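Local coordinates for uroporphyrinogen-III C-methyltransferase (Pseudomonas denitrificans, PDB 1S4D), which catalyses the two successive SAM-dependent methylations, at C-2 and C-7, that turn uroporphyrinogen III into precorrin-2 on the way to cobalamin and siroheme, at residues A41-D47 with N93-K99; Q78-L83 with E112-E118; I129-I133 with V181-A185; T193-I197 with L225-E229; E205-F209 with V248-R252. One frame throughout, in Å; residues are numbered along the deposited sequence.

Interaction 1: A41-D47 with N93-K99; sequences ADVIVHD and NRVLRLK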
# COMPACT_ATOMS: atom_id res chain seq x y z
N ALA B 41 2.90 -21.76 9.76
CA ALA B 41 3.97 -21.34 10.67
C ALA B 41 4.17 -22.21 11.92
O ALA B 41 3.22 -22.66 12.55
CB ALA B 41 3.78 -19.91 11.05
N ASP B 42 5.43 -22.42 12.28
CA ASP B 42 5.75 -23.02 13.56
C ASP B 42 5.76 -21.96 14.63
O ASP B 42 5.41 -22.22 15.77
CB ASP B 42 7.10 -23.74 13.52
CG ASP B 42 7.07 -24.98 12.66
OD1 ASP B 42 6.16 -25.81 12.86
OD2 ASP B 42 7.90 -25.22 11.77
N VAL B 43 6.14 -20.75 14.26
CA VAL B 43 6.21 -19.66 15.22
C VAL B 43 5.85 -18.34 14.53
O VAL B 43 6.26 -18.08 13.40
CB VAL B 43 7.57 -19.66 16.01
CG1 VAL B 43 8.78 -19.57 15.08
CG2 VAL B 43 7.61 -18.59 17.08
N ILE B 44 5.03 -17.55 15.19
CA ILE B 44 4.54 -16.29 14.63
C ILE B 44 5.01 -15.19 15.57
O ILE B 44 4.50 -15.05 16.70
CB ILE B 44 2.99 -16.31 14.54
CG1 ILE B 44 2.54 -17.40 13.57
CG2 ILE B 44 2.45 -14.96 14.08
CD1 ILE B 44 1.09 -17.65 13.58
N VAL B 45 6.01 -14.45 15.11
CA VAL B 45 6.54 -13.33 15.86
C VAL B 45 5.80 -12.11 15.34
O VAL B 45 5.93 -11.73 14.17
CB VAL B 45 8.05 -13.22 15.67
CG1 VAL B 45 8.63 -12.05 16.46
CG2 VAL B 45 8.71 -14.51 16.08
N HIS B 46 4.99 -11.52 16.21
CA HIS B 46 4.07 -10.48 15.79
C HIS B 46 4.18 -9.16 16.58
O HIS B 46 4.73 -9.12 17.67
CB HIS B 46 2.65 -11.01 15.84
CG HIS B 46 2.15 -11.24 17.22
ND1 HIS B 46 2.10 -12.49 17.80
CD2 HIS B 46 1.71 -10.37 18.17
CE1 HIS B 46 1.64 -12.39 19.03
NE2 HIS B 46 1.41 -11.11 19.28
N ASP B 47 3.65 -8.09 15.98
CA ASP B 47 3.57 -6.76 16.58
C ASP B 47 2.46 -6.63 17.62
O ASP B 47 1.54 -7.44 17.65
CB ASP B 47 3.27 -5.75 15.48
CG ASP B 47 4.43 -5.52 14.56
OD1 ASP B 47 4.21 -4.96 13.45
OD2 ASP B 47 5.61 -5.84 14.88
N ASN B 93 12.68 -24.06 12.43
CA ASN B 93 11.27 -23.65 12.41
C ASN B 93 10.88 -23.00 11.07
O ASN B 93 11.72 -22.40 10.39
CB ASN B 93 10.96 -22.66 13.56
CG ASN B 93 11.04 -23.30 14.93
OD1 ASN B 93 10.12 -23.98 15.36
ND2 ASN B 93 12.16 -23.07 15.63
N ARG B 94 9.61 -23.14 10.70
CA ARG B 94 9.02 -22.31 9.67
C ARG B 94 8.62 -21.02 10.40
O ARG B 94 7.76 -21.05 11.29
CB ARG B 94 7.79 -22.99 9.05
CG ARG B 94 7.98 -24.43 8.52
CD ARG B 94 6.67 -25.18 8.41
NE ARG B 94 6.82 -26.63 8.32
CZ ARG B 94 7.00 -27.30 7.17
NH1 ARG B 94 7.04 -26.64 6.01
NH2 ARG B 94 7.14 -28.62 7.18
N VAL B 95 9.27 -19.91 10.05
CA VAL B 95 9.15 -18.67 10.82
C VAL B 95 8.37 -17.60 10.07
O VAL B 95 8.71 -17.24 8.92
CB VAL B 95 10.55 -18.09 11.19
CG1 VAL B 95 10.42 -16.95 12.16
CG2 VAL B 95 11.43 -19.16 11.79
N LEU B 96 7.33 -17.10 10.73
CA LEU B 96 6.48 -16.03 10.24
C LEU B 96 6.70 -14.79 11.09
O LEU B 96 6.43 -14.83 12.32
CB LEU B 96 5.01 -16.44 10.39
CG LEU B 96 3.95 -16.09 9.34
CD1 LEU B 96 2.66 -16.36 9.95
CD2 LEU B 96 3.99 -14.67 8.94
N ARG B 97 7.20 -13.72 10.49
CA ARG B 97 7.30 -12.43 11.20
C ARG B 97 6.11 -11.66 10.69
O ARG B 97 6.09 -11.31 9.51
CB ARG B 97 8.63 -11.71 10.94
CG ARG B 97 8.67 -10.21 11.29
CD ARG B 97 9.24 -9.83 12.68
NE ARG B 97 8.16 -9.38 13.55
CZ ARG B 97 8.02 -8.17 14.08
NH1 ARG B 97 8.93 -7.20 13.91
NH2 ARG B 97 6.96 -7.92 14.82
N LEU B 98 5.11 -11.46 11.56
CA LEU B 98 3.83 -10.85 11.17
C LEU B 98 3.89 -9.37 11.46
O LEU B 98 3.90 -8.96 12.61
CB LEU B 98 2.69 -11.43 11.99
CG LEU B 98 1.31 -11.88 11.45
CD1 LEU B 98 0.19 -11.71 12.48
CD2 LEU B 98 0.92 -11.22 10.17
N LYS B 99 3.93 -8.53 10.44
CA LYS B 99 4.04 -7.12 10.76
C LYS B 99 2.75 -6.41 10.44
O LYS B 99 2.02 -6.80 9.50
CB LYS B 99 5.23 -6.55 10.01
CG LYS B 99 6.46 -7.48 10.10
CD LYS B 99 7.52 -7.09 9.13
CE LYS B 99 7.91 -5.64 9.33
NZ LYS B 99 8.57 -5.50 10.63
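Arg-97 and Asp-47 form a salt bridge at the C-terminal end of strands 43-46 and 94-99, parallel neighbours in the N-terminal sheet. NH2 of Arg-97 meets OD2 of Asp-47. The carboxylate stands nearly square to the guanidinium and meets it at the edge. Turns in the arginine chain (chi2 96°, chi3 -109°) direct that edge toward strand 43-46. There NE reaches the O of Val-45 in a weak bond, and that oxygen also takes Leu-98 N at 2.7 Å. NH1 pairs with Glu-112. At the other end, OD2 of Asp-42 accepts Arg-94 N through its anti lone pair at 2.9 Å. Between them, Leu-96 N bonds to Val-43 O at 3.0 Å and Val-45 N to Leu-96 O at 2.8 Å. On one face, Ile-44 CG1 and Leu-96 CD1 lie side by side 3.8 Å apart, next to helix 32-40. On the other, Val-43 meets Val-95. A leucine in place of Arg-97 would probably leave Asp-47 without this cation, Glu-112 with one cation fewer and Val-45 O with one donor fewer. Apolar side chains thus pack along both faces through the middle, with ions toward the C-terminal end, where Asp-47 also accepts the N-H of SAH-binding Gly-100.

Interaction 2: Q78-L83 with E112-E118; sequences QRDISL and EALTLVE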
# COMPACT_ATOMS: atom_id res chain seq x y z
N GLN B 78 15.40 -3.19 17.47
CA GLN B 78 15.08 -3.91 16.25
C GLN B 78 16.01 -5.10 16.03
O GLN B 78 15.56 -6.16 15.63
CB GLN B 78 15.15 -2.95 15.06
CG GLN B 78 14.78 -3.56 13.71
CD GLN B 78 13.51 -4.37 13.78
OE1 GLN B 78 12.49 -3.86 14.21
NE2 GLN B 78 13.57 -5.63 13.37
N ARG B 79 17.30 -4.89 16.29
CA ARG B 79 18.33 -5.91 16.09
C ARG B 79 18.02 -7.17 16.91
O ARG B 79 18.27 -8.29 16.45
CB ARG B 79 19.72 -5.34 16.44
CG ARG B 79 20.90 -6.30 16.27
CD ARG B 79 21.49 -6.37 14.86
NE ARG B 79 22.69 -7.23 14.80
CZ ARG B 79 23.20 -7.75 13.67
NH1 ARG B 79 24.29 -8.52 13.73
NH2 ARG B 79 22.62 -7.52 12.49
N ASP B 80 17.47 -6.97 18.11
CA ASP B 80 17.14 -8.07 19.00
C ASP B 80 16.06 -8.92 18.36
O ASP B 80 16.15 -10.13 18.38
CB ASP B 80 16.68 -7.57 20.37
CG ASP B 80 17.84 -7.17 21.28
OD1 ASP B 80 17.60 -6.48 22.30
OD2 ASP B 80 19.02 -7.50 21.04
N ILE B 81 15.05 -8.27 17.80
CA ILE B 81 13.97 -8.97 17.13
C ILE B 81 14.49 -9.72 15.90
O ILE B 81 14.05 -10.83 15.60
CB ILE B 81 12.86 -7.99 16.73
CG1 ILE B 81 12.20 -7.43 17.99
CG2 ILE B 81 11.82 -8.67 15.80
CD1 ILE B 81 11.33 -6.22 17.72
N SER B 82 15.43 -9.11 15.20
CA SER B 82 15.98 -9.70 13.99
C SER B 82 16.83 -10.92 14.32
O SER B 82 16.76 -11.93 13.62
CB SER B 82 16.79 -8.68 13.20
OG SER B 82 15.97 -7.64 12.72
N LEU B 83 17.64 -10.82 15.37
CA LEU B 83 18.48 -11.92 15.76
C LEU B 83 17.63 -13.13 16.17
O LEU B 83 18.01 -14.28 15.88
CB LEU B 83 19.50 -11.50 16.85
CG LEU B 83 20.70 -10.66 16.35
CD1 LEU B 83 21.68 -10.26 17.44
CD2 LEU B 83 21.45 -11.32 15.21
N GLU B 112 15.14 -5.98 8.94
CA GLU B 112 14.99 -7.39 9.29
C GLU B 112 15.57 -8.28 8.18
O GLU B 112 16.45 -9.10 8.47
CB GLU B 112 13.54 -7.73 9.59
CG GLU B 112 13.06 -7.03 10.84
CD GLU B 112 11.64 -7.35 11.25
OE1 GLU B 112 10.72 -7.37 10.39
OE2 GLU B 112 11.46 -7.54 12.46
N ALA B 113 15.11 -8.09 6.94
CA ALA B 113 15.58 -8.87 5.81
C ALA B 113 17.10 -8.79 5.71
O ALA B 113 17.77 -9.79 5.48
CB ALA B 113 14.91 -8.40 4.51
N LEU B 114 17.63 -7.58 5.90
CA LEU B 114 19.07 -7.36 5.82
C LEU B 114 19.79 -8.21 6.85
O LEU B 114 20.81 -8.83 6.56
CB LEU B 114 19.38 -5.90 6.03
CG LEU B 114 20.15 -5.06 5.00
CD1 LEU B 114 19.94 -5.48 3.54
CD2 LEU B 114 19.81 -3.57 5.23
N THR B 115 19.24 -8.26 8.06
CA THR B 115 19.78 -9.12 9.10
C THR B 115 19.67 -10.58 8.69
O THR B 115 20.64 -11.34 8.82
CB THR B 115 19.07 -8.86 10.44
OG1 THR B 115 19.25 -7.49 10.81
CG2 THR B 115 19.75 -9.62 11.57
N LEU B 116 18.51 -10.98 8.17
CA LEU B 116 18.34 -12.33 7.64
C LEU B 116 19.46 -12.70 6.62
O LEU B 116 20.14 -13.72 6.76
CB LEU B 116 16.93 -12.52 7.06
CG LEU B 116 15.76 -13.04 7.94
CD1 LEU B 116 16.09 -13.31 9.41
CD2 LEU B 116 14.54 -12.15 7.85
N VAL B 117 19.69 -11.84 5.63
CA VAL B 117 20.72 -12.09 4.63
C VAL B 117 22.13 -12.27 5.24
O VAL B 117 22.82 -13.25 4.96
CB VAL B 117 20.72 -11.01 3.54
CG1 VAL B 117 21.93 -11.15 2.65
CG2 VAL B 117 19.44 -11.10 2.72
N GLU B 118 22.52 -11.32 6.09
CA GLU B 118 23.79 -11.35 6.82
C GLU B 118 24.07 -12.71 7.48
O GLU B 118 25.21 -13.17 7.51
CB GLU B 118 23.75 -10.22 7.87
CG GLU B 118 24.87 -10.14 8.91
CD GLU B 118 24.49 -9.18 10.05
OE1 GLU B 118 23.61 -8.31 9.84
OE2 GLU B 118 25.05 -9.30 11.16
O HOH W 1 17.73 -5.63 12.59
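Arg-79 and Glu-118 make the ionic part of this contact between helices 78-90 and 109-118. The arginine grips the carboxylate end-on with two nitrogens. NH1 gives a bond of 2.8 Å to OE2 of Glu-118, and NH2 one of 2.9 Å to OE1. Both oxygens are met on the syn side, and the two flat groups are nearly coplanar, 16° apart. This pair sits on the exposed side.

The other hydrogen bonds lie deeper. NE2 of Gln-78 donates to OE2 of Glu-112 at 3.0 Å, on the anti side and tilted out of the carboxylate plane. The same nitrogen also donates to OG of Ser-82, one turn on in its own helix. The bend at chi2 (47°) turns the amide toward both. Glu-112 has stronger partners in Arg-97 and Lys-99. A water joins Ser-82 OG, at 2.7 Å, to Thr-115 OG1, at 3.0 Å; the threonine hydroxyl also bonds to Glu-111 O.

Apolar packing is small. CB of Ser-82 touches CG2 of Thr-115 at 3.5 Å, short residues consistent with axes 9.3 Å apart. The helices cross at -49°. They are the connections of two successive beta-alpha-beta crossovers in the N-terminal parallel sheet, which meet in strand 94-99.

Interaction 3: I129-I133 with V181-A185; sequences ITAGI and VMYMA. With SAH (S-adenosyl-L-homocysteine), chain Q.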
# COMPACT_ATOMS: atom_id res chain seq x y z
N ILE B 129 -1.75 -4.73 3.12
CA ILE B 129 -2.43 -3.47 2.99
C ILE B 129 -1.85 -2.47 4.00
O ILE B 129 -1.69 -2.77 5.20
CB ILE B 129 -3.90 -3.65 3.26
CG1 ILE B 129 -4.52 -4.68 2.32
CG2 ILE B 129 -4.60 -2.30 3.22
CD1 ILE B 129 -4.47 -4.33 0.80
N THR B 130 -1.53 -1.26 3.51
CA THR B 130 -0.93 -0.24 4.38
C THR B 130 -1.97 0.72 4.98
O THR B 130 -2.98 1.07 4.34
CB THR B 130 0.25 0.51 3.64
OG1 THR B 130 0.98 1.32 4.58
CG2 THR B 130 -0.24 1.53 2.64
N ALA B 131 -1.72 1.16 6.19
CA ALA B 131 -2.70 2.01 6.86
C ALA B 131 -3.00 3.28 6.03
O ALA B 131 -4.16 3.68 5.93
CB ALA B 131 -2.25 2.36 8.27
N GLY B 132 -1.96 3.87 5.43
CA GLY B 132 -2.10 5.07 4.63
C GLY B 132 -2.87 4.94 3.33
O GLY B 132 -3.27 5.96 2.76
N ILE B 133 -3.09 3.72 2.82
CA ILE B 133 -3.93 3.57 1.64
C ILE B 133 -5.20 2.84 2.00
O ILE B 133 -6.30 3.38 1.85
CB ILE B 133 -3.21 2.88 0.47
CG1 ILE B 133 -1.94 3.66 0.08
CG2 ILE B 133 -4.13 2.76 -0.72
CD1 ILE B 133 -0.93 2.87 -0.75
N VAL B 181 0.17 12.17 3.55
CA VAL B 181 -0.32 11.10 4.40
C VAL B 181 0.76 10.79 5.43
O VAL B 181 1.89 10.43 5.08
CB VAL B 181 -0.67 9.84 3.59
CG1 VAL B 181 -0.94 8.62 4.53
CG2 VAL B 181 -1.82 10.12 2.57
N MET B 182 0.42 10.92 6.70
CA MET B 182 1.44 10.91 7.72
C MET B 182 1.25 9.77 8.71
O MET B 182 0.16 9.61 9.26
CB MET B 182 1.48 12.26 8.43
CG MET B 182 1.36 13.43 7.48
SD MET B 182 1.98 14.91 8.23
CE MET B 182 0.58 15.42 9.27
N TYR B 183 2.33 9.00 8.89
CA TYR B 183 2.46 7.88 9.81
C TYR B 183 3.17 8.40 11.06
O TYR B 183 3.99 9.31 10.97
CB TYR B 183 3.34 6.80 9.18
CG TYR B 183 2.69 6.00 8.06
CD1 TYR B 183 2.58 6.52 6.75
CD2 TYR B 183 2.20 4.73 8.30
CE1 TYR B 183 1.97 5.79 5.72
CE2 TYR B 183 1.61 4.00 7.30
CZ TYR B 183 1.49 4.53 6.02
OH TYR B 183 0.87 3.76 5.06
N MET B 184 2.85 7.84 12.23
CA MET B 184 3.52 8.20 13.49
C MET B 184 3.71 9.70 13.68
O MET B 184 4.81 10.15 14.01
CB MET B 184 4.86 7.49 13.62
CG MET B 184 4.78 6.00 13.32
SD MET B 184 6.39 5.25 13.33
CE MET B 184 6.67 5.09 11.58
N ALA B 185 2.62 10.45 13.53
CA ALA B 185 2.66 11.92 13.54
C ALA B 185 1.83 12.50 14.66
O ALA B 185 1.56 13.70 14.68
CB ALA B 185 2.20 12.47 12.20
N SAH Q . 4.06 -0.92 8.13
CA SAH Q . 2.90 -0.26 8.71
CB SAH Q . 3.34 0.96 9.50
CG SAH Q . 3.80 0.65 10.91
SD SAH Q . 4.66 1.99 11.77
C SAH Q . 1.86 0.07 7.64
O SAH Q . 2.04 -0.19 6.45
OXT SAH Q . 0.77 0.58 7.89
C5' SAH Q . 3.18 2.30 12.80
C4' SAH Q . 2.23 3.42 12.35
O4' SAH Q . 1.34 2.99 11.35
C3' SAH Q . 1.28 3.97 13.42
O3' SAH Q . 1.86 4.82 14.37
C2' SAH Q . 0.19 4.63 12.60
O2' SAH Q . 0.54 5.90 12.09
C1' SAH Q . 0.10 3.67 11.43
N9 SAH Q . -0.98 2.66 11.56
C8 SAH Q . -0.78 1.32 11.61
N7 SAH Q . -1.96 0.71 11.72
C5 SAH Q . -2.93 1.62 11.75
C6 SAH Q . -4.32 1.52 11.85
N6 SAH Q . -4.91 0.34 11.92
N1 SAH Q . -5.09 2.67 11.86
C2 SAH Q . -4.47 3.89 11.76
N3 SAH Q . -3.09 3.99 11.66
C4 SAH Q . -2.33 2.88 11.65
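Tyr-183 reaches from the end of strand 179-183 to Thr-130 and Gly-132, at the start of helix 131-137. This is part of the SAH site of the tetrapyrrole methylase fold. The close-packed part surrounds the tyrosine hydroxyl. It donates to OG1 of Thr-130, in a bond whose very short length is doubtful, and accepts the N-H of Gly-132 at 2.9 Å, the donor lying oblique to the ring. Thr-130 OG1 sits anti to its own nitrogen (chi1 -169°), which faces it to the tyrosine and to the ligand alike. It passes a bond on to the SAH carboxylate oxygen O at 2.6 Å. The other oxygen, OXT, takes Ala-131 N at 3.1 Å and lies at the edge of the Tyr-183 ring. The helix start would probably favour this negative group. Beyond the hydroxyl, Gly-132 CA packs on Val-181 CG1 at 3.7 Å. The loop before the helix also reaches the second subunit, where Ile-129 packs on Gly-128 of that chain.

The looser side begins after the ring. Met-184 is partly exposed and does not touch segment 129-133; the ligand lies between them. Its N-H bonds to the ribose O2' at 3.0 Å, with an angle of 172°. Its methyl CE stands 3.7 Å from the SAH sulfur, SD.

Interaction 4: T193-I197 with L225-E229; sequences TANLI and LARAE
Leu-225, first of segment 225-229, meets three residues of helix 189-198: Thr-193, Leu-196 and Ile-197. The helix segments run antiparallel, at 167°, with axes 9.4 Å apart. CG of Leu-225 is anti to its carbonyl carbon (chi1 -78°), and the branch CD2 goes between the helices. There CD2 lies 3.7 Å from OG1 of Thr-193 and 4.0 Å from CD2 of Leu-196, whose side chain crosses that of Leu-225 at about a right angle. CB of Leu-225 is 4.1 Å from CD1 of Ile-197, the two side chains sliding past each other in opposite directions. The O of Leu-225 receives a weak bond from Thr-193 OG1, 3.5 Å long. The side chain of Leu-225 also touches Val-207 of the neighbouring strand 206-211, so it joins both helices to the sheet beneath them.

Ala-226 comes next, on the exposed side. The extended end of Ile-197 covers its backbone, with CD1 of Ile-197 3.9 Å from Ala-226 N. After Arg-227, which turns away from the contact, Ala-228 faces back in, and its CB stands 4.1 Å from OG1 of Thr-193.

A glycine at Thr-193 would probably open a gap beside Leu-225 and Ala-228 and lose the one polar link between the segments. The contact is mostly apolar. Branched and small side chains join two helices that cover the C-terminal mixed sheet, with one weak hydroxyl bond as the polar link.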
# COMPACT_ATOMS: atom_id res chain seq x y z
N THR B 193 2.46 20.13 11.97
CA THR B 193 1.43 20.99 11.45
C THR B 193 1.90 22.43 11.31
O THR B 193 1.53 23.14 10.37
CB THR B 193 0.23 20.83 12.34
OG1 THR B 193 -0.83 20.25 11.57
CG2 THR B 193 -0.28 22.11 12.83
N ALA B 194 2.75 22.89 12.22
CA ALA B 194 3.32 24.22 12.05
C ALA B 194 4.37 24.24 10.89
O ALA B 194 4.49 25.26 10.17
CB ALA B 194 3.89 24.74 13.35
N ASN B 195 5.10 23.13 10.69
CA ASN B 195 6.06 23.05 9.59
C ASN B 195 5.33 23.26 8.28
O ASN B 195 5.69 24.12 7.47
CB ASN B 195 6.79 21.72 9.56
CG ASN B 195 7.88 21.58 10.64
OD1 ASN B 195 8.28 20.45 10.97
ND2 ASN B 195 8.36 22.68 11.18
N LEU B 196 4.26 22.51 8.09
CA LEU B 196 3.47 22.59 6.88
C LEU B 196 2.92 23.99 6.65
O LEU B 196 2.96 24.48 5.52
CB LEU B 196 2.33 21.59 6.99
CG LEU B 196 2.31 20.22 6.30
CD1 LEU B 196 3.67 19.78 5.70
CD2 LEU B 196 1.69 19.15 7.23
N ILE B 197 2.41 24.64 7.70
CA ILE B 197 1.89 26.00 7.55
C ILE B 197 3.01 27.01 7.19
O ILE B 197 2.80 27.93 6.40
CB ILE B 197 1.08 26.47 8.84
CG1 ILE B 197 -0.20 25.62 9.03
CG2 ILE B 197 0.75 28.00 8.80
CD1 ILE B 197 -0.88 25.75 10.40
N LEU B 225 -5.45 22.24 9.43
CA LEU B 225 -4.05 22.27 9.87
C LEU B 225 -3.87 23.12 11.14
O LEU B 225 -3.25 22.69 12.12
CB LEU B 225 -3.12 22.77 8.76
CG LEU B 225 -2.71 21.83 7.62
CD1 LEU B 225 -1.92 22.60 6.55
CD2 LEU B 225 -1.95 20.58 8.08
N ALA B 226 -4.43 24.33 11.14
CA ALA B 226 -4.31 25.20 12.29
C ALA B 226 -4.93 24.53 13.51
O ALA B 226 -4.29 24.48 14.56
CB ALA B 226 -4.94 26.53 12.03
N ARG B 227 -6.14 23.99 13.38
CA ARG B 227 -6.86 23.45 14.54
C ARG B 227 -6.47 22.02 14.91
O ARG B 227 -6.92 21.52 15.94
CB ARG B 227 -8.36 23.48 14.30
CG ARG B 227 -8.99 24.86 14.37
CD ARG B 227 -10.17 25.04 13.44
NE ARG B 227 -10.91 23.79 13.27
CZ ARG B 227 -11.91 23.39 14.05
NH1 ARG B 227 -12.51 22.22 13.81
NH2 ARG B 227 -12.31 24.16 15.06
N ALA B 228 -5.66 21.37 14.09
CA ALA B 228 -5.41 19.94 14.24
C ALA B 228 -4.91 19.54 15.63
O ALA B 228 -5.44 18.61 16.26
CB ALA B 228 -4.47 19.45 13.18
N GLU B 229 -3.89 20.26 16.10
CA GLU B 229 -3.24 19.93 17.36
C GLU B 229 -4.20 20.03 18.54
O GLU B 229 -4.28 19.11 19.34
CB GLU B 229 -1.99 20.76 17.60
CG GLU B 229 -1.34 20.47 18.94
CD GLU B 229 -0.25 21.45 19.31
OE1 GLU B 229 0.53 21.10 20.22
OE2 GLU B 229 -0.15 22.55 18.69

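Interaction 5: E205-F209 with V248-R252; sequences EPVAF and VVRLR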
# COMPACT_ATOMS: atom_id res chain seq x y z
N GLU B 205 -6.57 24.38 5.59
CA GLU B 205 -6.68 23.21 4.74
C GLU B 205 -7.20 22.02 5.55
O GLU B 205 -6.73 21.80 6.68
CB GLU B 205 -5.36 22.89 4.09
CG GLU B 205 -5.30 21.55 3.40
CD GLU B 205 -4.08 21.44 2.52
OE1 GLU B 205 -4.20 20.84 1.43
OE2 GLU B 205 -3.00 21.95 2.91
N PRO B 206 -8.17 21.27 4.99
CA PRO B 206 -8.78 20.13 5.70
C PRO B 206 -7.77 19.04 6.00
O PRO B 206 -6.84 18.80 5.24
CB PRO B 206 -9.82 19.60 4.70
CG PRO B 206 -10.02 20.69 3.69
CD PRO B 206 -8.76 21.45 3.65
N VAL B 207 -7.99 18.40 7.14
CA VAL B 207 -7.12 17.38 7.72
C VAL B 207 -8.07 16.33 8.35
O VAL B 207 -9.12 16.69 8.90
CB VAL B 207 -6.22 18.03 8.81
CG1 VAL B 207 -5.62 17.02 9.76
CG2 VAL B 207 -5.13 18.88 8.18
N ALA B 208 -7.73 15.06 8.24
CA ALA B 208 -8.47 14.02 8.97
C ALA B 208 -7.49 13.16 9.73
O ALA B 208 -6.36 12.95 9.29
CB ALA B 208 -9.31 13.17 8.03
N PHE B 209 -7.91 12.69 10.91
CA PHE B 209 -7.16 11.73 11.71
C PHE B 209 -7.99 10.48 11.63
O PHE B 209 -9.22 10.53 11.83
CB PHE B 209 -7.09 12.18 13.18
CG PHE B 209 -6.12 13.30 13.44
CD1 PHE B 209 -4.89 13.04 14.03
CD2 PHE B 209 -6.44 14.62 13.09
CE1 PHE B 209 -3.98 14.06 14.25
CE2 PHE B 209 -5.54 15.66 13.30
CZ PHE B 209 -4.30 15.39 13.89
N VAL B 248 -8.86 15.64 -0.58
CA VAL B 248 -9.46 14.30 -0.50
C VAL B 248 -10.22 14.07 0.81
O VAL B 248 -11.14 13.25 0.84
CB VAL B 248 -8.44 13.14 -0.67
CG1 VAL B 248 -8.00 13.01 -2.14
CG2 VAL B 248 -7.25 13.27 0.29
N VAL B 249 -9.83 14.76 1.88
CA VAL B 249 -10.54 14.66 3.15
C VAL B 249 -12.02 15.05 2.99
O VAL B 249 -12.88 14.54 3.70
CB VAL B 249 -9.88 15.52 4.26
CG1 VAL B 249 -10.76 15.64 5.51
CG2 VAL B 249 -8.51 14.97 4.62
N ARG B 250 -12.31 15.92 2.04
CA ARG B 250 -13.68 16.37 1.82
C ARG B 250 -14.57 15.27 1.26
O ARG B 250 -15.77 15.34 1.39
CB ARG B 250 -13.72 17.56 0.87
CG ARG B 250 -13.18 18.84 1.45
CD ARG B 250 -13.66 20.07 0.72
NE ARG B 250 -12.80 21.21 1.03
CZ ARG B 250 -12.98 22.02 2.06
NH1 ARG B 250 -12.14 23.02 2.27
NH2 ARG B 250 -14.00 21.85 2.88
N LEU B 251 -13.97 14.26 0.63
CA LEU B 251 -14.73 13.18 0.04
C LEU B 251 -15.26 12.17 1.06
O LEU B 251 -16.08 11.32 0.71
CB LEU B 251 -13.91 12.43 -1.01
CG LEU B 251 -13.63 13.09 -2.36
CD1 LEU B 251 -12.50 12.30 -3.00
CD2 LEU B 251 -14.87 13.14 -3.26
N ARG B 252 -14.81 12.23 2.31
CA ARG B 252 -15.31 11.27 3.28
C ARG B 252 -16.83 11.42 3.50
O ARG B 252 -17.54 10.44 3.72
CB ARG B 252 -14.47 11.30 4.58
CG ARG B 252 -15.26 11.46 5.85
CD ARG B 252 -14.50 11.19 7.10
NE ARG B 252 -14.58 9.77 7.34
CZ ARG B 252 -15.20 9.19 8.35
NH1 ARG B 252 -15.80 9.90 9.31
NH2 ARG B 252 -15.21 7.86 8.40
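Pro-206 and Ala-208, on one face of strand 206-211, pack against Val-249. The strand belongs to the C-terminal mixed sheet. Val-249 lies in a 3-10 turn that follows the adjacent antiparallel strand 241-245 and folds back over the sheet.

Apolar contacts do most of the work. Val-249 sets both methyls against Ala-208: CG1 is 3.8 Å from its CB, and CG2 is 3.7 Å from its N. With CG1 anti to the valine nitrogen (chi1 169°), the fork of the side chain straddles the alanine methyl. CB of Pro-206 meets CB of Val-249 at 4.1 Å. The opposite face of the strand, with Val-207 and Phe-209, is covered by helix 225-235.

Backbone bonding runs to other partners. Pro-206 and Ala-208 pair with Gly-246 and Val-244 of the neighbouring strand region, and Leu-251 N bonds to Val-248 O within the turn. Leu-251 packs on Leu-114 of the second subunit, so the turn also reaches the dimer interface.

The contact with a charged group is packing of Pro-206 on the Arg-250 guanidinium, toward solvent. Arg-250 is extended from CG to NE, and NE is salt-bridged to Glu-247. The two side chains cross obliquely. CG of Pro-206 sits over one guanidinium face, toward its edge, 3.5 Å from NH1 of Arg-250.

Interaction 3 lies near the middle of the chain, its centre about 5 Å from the chain's, and supplies part of the SAH pocket. The other contacts flank it in two pairs. Interactions 1 and 2 form one unit: Glu-112 OE2 meets Arg-97 NH1 at 2.9 Å, and Glu-112 OE1 meets Lys-99 NZ, also at 2.9 Å. The Lys-99 side chain is about 6 Å from SAH. Interactions 4 and 5 touch on the other side. Leu-225 N probably bonds to Glu-205 O (3.1 Å), and Ala-228 CB packs on Phe-209 CE2 at 3.9 Å. Centres of interactions 1 and 4 are about 39 Å apart. Interactions 3 and 5 reach the same mixed sheet, with centres about 14 Å apart.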